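Local coordinates for hypothetical protein (Nostoc punctiforme, PDB 2O62) that is of unknown function but belongs to the DUF3598 family and contains two antiparallel beta-sheets, probably calycin-like, at residues Asn31-Leu39 with Leu50-Asp58. Sequence-based numbering, arbitrary orientation. Where two conformers were deposited one is given.
Sequences NDTSSRLCL and LTLSRSGKD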
loop_
_atom_site.group_PDB
_atom_site.type_symbol
_atom_site.label_atom_id
_atom_site.label_comp_id
_atom_site.label_asym_id
_atom_site.label_seq_id
_atom_site.Cartn_x
_atom_site.Cartn_y
_atom_site.Cartn_z
ATOM N N ASN A 31 -7.763 -4.635 16.966
ATOM C CA ASN A 31 -9.194 -4.551 16.784
ATOM C C ASN A 31 -9.532 -4.979 15.369
ATOM O O ASN A 31 -8.851 -4.593 14.412
ATOM C CB ASN A 31 -9.663 -3.125 17.009
ATOM C CG ASN A 31 -11.171 -3.010 17.048
ATOM O OD1 ASN A 31 -11.786 -2.539 16.080
ATOM N ND2 ASN A 31 -11.793 -3.482 18.136
ATOM N N ASP A 32 -10.562 -5.787 15.247
ATOM C CA ASP A 32 -11.019 -6.257 13.948
ATOM C C ASP A 32 -12.541 -6.223 13.908
ATOM O O ASP A 32 -13.194 -6.598 14.878
ATOM C CB ASP A 32 -10.528 -7.661 13.745
ATOM C CG ASP A 32 -11.146 -8.303 12.561
ATOM O OD1 ASP A 32 -10.581 -8.113 11.451
ATOM O OD2 ASP A 32 -12.236 -8.945 12.749
ATOM N N THR A 33 -13.099 -5.786 12.779
ATOM C CA THR A 33 -14.533 -5.678 12.626
ATOM C C THR A 33 -14.890 -6.206 11.265
ATOM O O THR A 33 -14.347 -5.726 10.254
ATOM C CB THR A 33 -15.005 -4.231 12.729
ATOM O OG1 THR A 33 -14.472 -3.631 13.915
ATOM C CG2 THR A 33 -16.528 -4.179 12.739
ATOM N N SER A 34 -15.811 -7.163 11.219
ATOM C CA SER A 34 -16.252 -7.688 9.949
ATOM C C SER A 34 -16.994 -6.613 9.137
ATOM O O SER A 34 -17.674 -5.703 9.674
ATOM C CB SER A 34 -17.082 -8.984 10.142
ATOM O OG SER A 34 -18.365 -8.682 10.686
ATOM N N SER A 35 -16.825 -6.713 7.829
ATOM C CA SER A 35 -17.295 -5.677 6.905
ATOM C C SER A 35 -17.890 -6.224 5.596
ATOM O O SER A 35 -17.566 -7.331 5.123
ATOM C CB SER A 35 -16.150 -4.716 6.609
ATOM O OG SER A 35 -15.106 -5.360 5.905
ATOM N N ARG A 36 -18.838 -5.436 5.068
ATOM C CA ARG A 36 -19.401 -5.631 3.735
ATOM C C ARG A 36 -19.466 -4.237 3.116
ATOM O O ARG A 36 -20.068 -3.322 3.698
ATOM C CB ARG A 36 -20.806 -6.246 3.799
ATOM C CG ARG A 36 -21.330 -6.780 2.475
ATOM C CD ARG A 36 -22.585 -7.676 2.647
ATOM N NE ARG A 36 -23.257 -7.959 1.370
ATOM C CZ ARG A 36 -23.338 -9.147 0.759
ATOM N NH1 ARG A 36 -22.793 -10.249 1.284
ATOM N NH2 ARG A 36 -23.987 -9.229 -0.395
ATOM N N LEU A 37 -18.815 -4.080 1.962
ATOM C CA LEU A 37 -18.694 -2.797 1.274
ATOM C C LEU A 37 -19.240 -3.016 -0.107
ATOM O O LEU A 37 -18.677 -3.741 -0.914
ATOM C CB LEU A 37 -17.245 -2.330 1.215
ATOM C CG LEU A 37 -16.953 -0.884 0.773
ATOM C CD1 LEU A 37 -15.564 -0.530 1.240
ATOM C CD2 LEU A 37 -17.003 -0.694 -0.647
ATOM N N CYS A 38 -20.360 -2.384 -0.352
ATOM C CA CYS A 38 -20.973 -2.457 -1.673
ATOM C C CYS A 38 -20.694 -1.174 -2.433
ATOM O O CYS A 38 -20.951 -0.085 -1.974
ATOM C CB CYS A 38 -22.477 -2.717 -1.630
ATOM S SG CYS A 38 -23.256 -2.767 -3.281
ATOM N N LEU A 39 -20.105 -1.340 -3.606
ATOM C CA LEU A 39 -19.893 -0.239 -4.540
ATOM C C LEU A 39 -20.729 -0.568 -5.752
ATOM O O LEU A 39 -20.489 -1.548 -6.471
ATOM C CB LEU A 39 -18.439 -0.082 -4.976
ATOM C CG LEU A 39 -17.414 0.462 -3.993
ATOM C CD1 LEU A 39 -15.999 0.350 -4.588
ATOM C CD2 LEU A 39 -17.732 1.941 -3.675
ATOM N N LEU A 50 -21.676 4.032 -2.377
ATOM C CA LEU A 50 -20.913 3.189 -1.481
ATOM C C LEU A 50 -21.728 2.900 -0.233
ATOM O O LEU A 50 -22.246 3.827 0.377
ATOM C CB LEU A 50 -19.624 3.901 -1.109
ATOM C CG LEU A 50 -18.684 3.207 -0.112
ATOM C CD1 LEU A 50 -17.267 3.536 -0.438
ATOM C CD2 LEU A 50 -18.981 3.573 1.356
ATOM N N THR A 51 -21.887 1.617 0.121
ATOM C CA THR A 51 -22.624 1.237 1.337
ATOM C C THR A 51 -21.656 0.359 2.111
ATOM O O THR A 51 -21.393 -0.754 1.682
ATOM C CB THR A 51 -23.933 0.476 1.047
ATOM O OG1 THR A 51 -24.788 1.247 0.191
ATOM C CG2 THR A 51 -24.700 0.220 2.336
ATOM N N LEU A 52 -21.097 0.905 3.194
ATOM C CA LEU A 52 -20.209 0.188 4.099
ATOM C C LEU A 52 -20.949 -0.215 5.380
ATOM O O LEU A 52 -21.387 0.635 6.179
ATOM C CB LEU A 52 -18.975 1.010 4.432
ATOM C CG LEU A 52 -18.007 0.424 5.472
ATOM C CD1 LEU A 52 -17.451 -0.890 5.025
ATOM C CD2 LEU A 52 -16.893 1.387 5.742
ATOM N N SER A 53 -21.127 -1.526 5.540
ATOM C CA SER A 53 -21.676 -2.101 6.773
ATOM C C SER A 53 -20.523 -2.748 7.543
ATOM O O SER A 53 -19.744 -3.505 6.974
ATOM C CB SER A 53 -22.732 -3.155 6.456
ATOM O OG SER A 53 -23.747 -2.613 5.659
ATOM N N ARG A 54 -20.411 -2.426 8.831
ATOM C CA ARG A 54 -19.453 -3.105 9.728
ATOM C C ARG A 54 -20.158 -3.630 10.987
ATOM O O ARG A 54 -21.105 -3.022 11.494
ATOM C CB ARG A 54 -18.299 -2.177 10.124
ATOM C CG ARG A 54 -17.295 -1.924 8.999
ATOM C CD ARG A 54 -16.452 -0.712 9.233
ATOM N NE ARG A 54 -17.313 0.441 9.410
ATOM C CZ ARG A 54 -16.892 1.677 9.653
ATOM N NH1 ARG A 54 -15.604 1.953 9.706
ATOM N NH2 ARG A 54 -17.782 2.657 9.817
ATOM N N SER A 55 -19.708 -4.772 11.489
ATOM C CA SER A 55 -20.379 -5.411 12.618
ATOM C C SER A 55 -20.381 -4.497 13.852
ATOM O O SER A 55 -19.335 -4.026 14.275
ATOM C CB SER A 55 -19.706 -6.742 12.944
ATOM O OG SER A 55 -20.462 -7.489 13.871
ATOM N N GLY A 56 -21.564 -4.273 14.406
ATOM C CA GLY A 56 -21.730 -3.427 15.590
ATOM C C GLY A 56 -21.714 -1.927 15.336
ATOM O O GLY A 56 -21.687 -1.139 16.294
ATOM N N LYS A 57 -21.743 -1.520 14.064
ATOM C CA LYS A 57 -21.668 -0.112 13.686
ATOM C C LYS A 57 -22.832 0.261 12.767
ATOM O O LYS A 57 -23.448 -0.597 12.156
ATOM C CB LYS A 57 -20.333 0.173 13.003
ATOM C CG LYS A 57 -19.152 -0.007 13.896
ATOM C CD LYS A 57 -17.878 0.263 13.176
ATOM C CE LYS A 57 -16.660 -0.058 14.027
ATOM N NZ LYS A 57 -16.362 1.011 15.008
ATOM N N ASP A 58 -23.144 1.548 12.680
ATOM C CA ASP A 58 -24.147 2.012 11.725
ATOM C C ASP A 58 -23.551 1.920 10.344
ATOM O O ASP A 58 -22.340 2.056 10.198
ATOM C CB ASP A 58 -24.538 3.478 11.972
ATOM C CG ASP A 58 -25.156 3.709 13.357
ATOM O OD1 ASP A 58 -26.078 2.949 13.732
ATOM O OD2 ASP A 58 -24.707 4.667 14.043
#
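Arg-54, whose CG meets CB of Ser-35 at 3.8 Å across the strands, holds its guanidinium between two aliphatic chains of its own segment: Lys-57 CD lies over one face and Leu-52 CD2 over the opposite one, both offset toward the rim. A bend at chi3 (-57°) leads this group away from 31-39, whereas CB stays behind, 3.7 Å from Thr-33 CG2. On the sheet face carrying Ser-35, Leu-37, Leu-52 and Arg-54, Leu-39 and Leu-50 lie side by side, pointing the same way, CD2 of Leu-39 3.6 Å from CD1 of Leu-50. The axes of 31-39 and 50-54 run at 174° and approach to 4.6 Å, as in antiparallel neighbours. Arg-36 with Ser-53 and Cys-38 with Thr-51 form the hydrogen-bonded pairs; Cys-38 N to Thr-51 O is 2.8 Å and nearly straight (173° at the hydrogen). Ser-55 N still bonds Ser-34 O as a type II turn begins. From the opposite sheet face, shared with Cys-38, Thr-51 and Ser-53, Arg-36 NH1 reaches a salt bridge with Glu-17 OE2; Ser-53 OG bonds Asp-59. Strands 14-23, 29-42, 47-54 and 60-64 follow in chain order, an up-and-down meander consistent with a calycin-type sheet, the hairpin 29-42/47-54 thus sitting between 14-23 and 60-64.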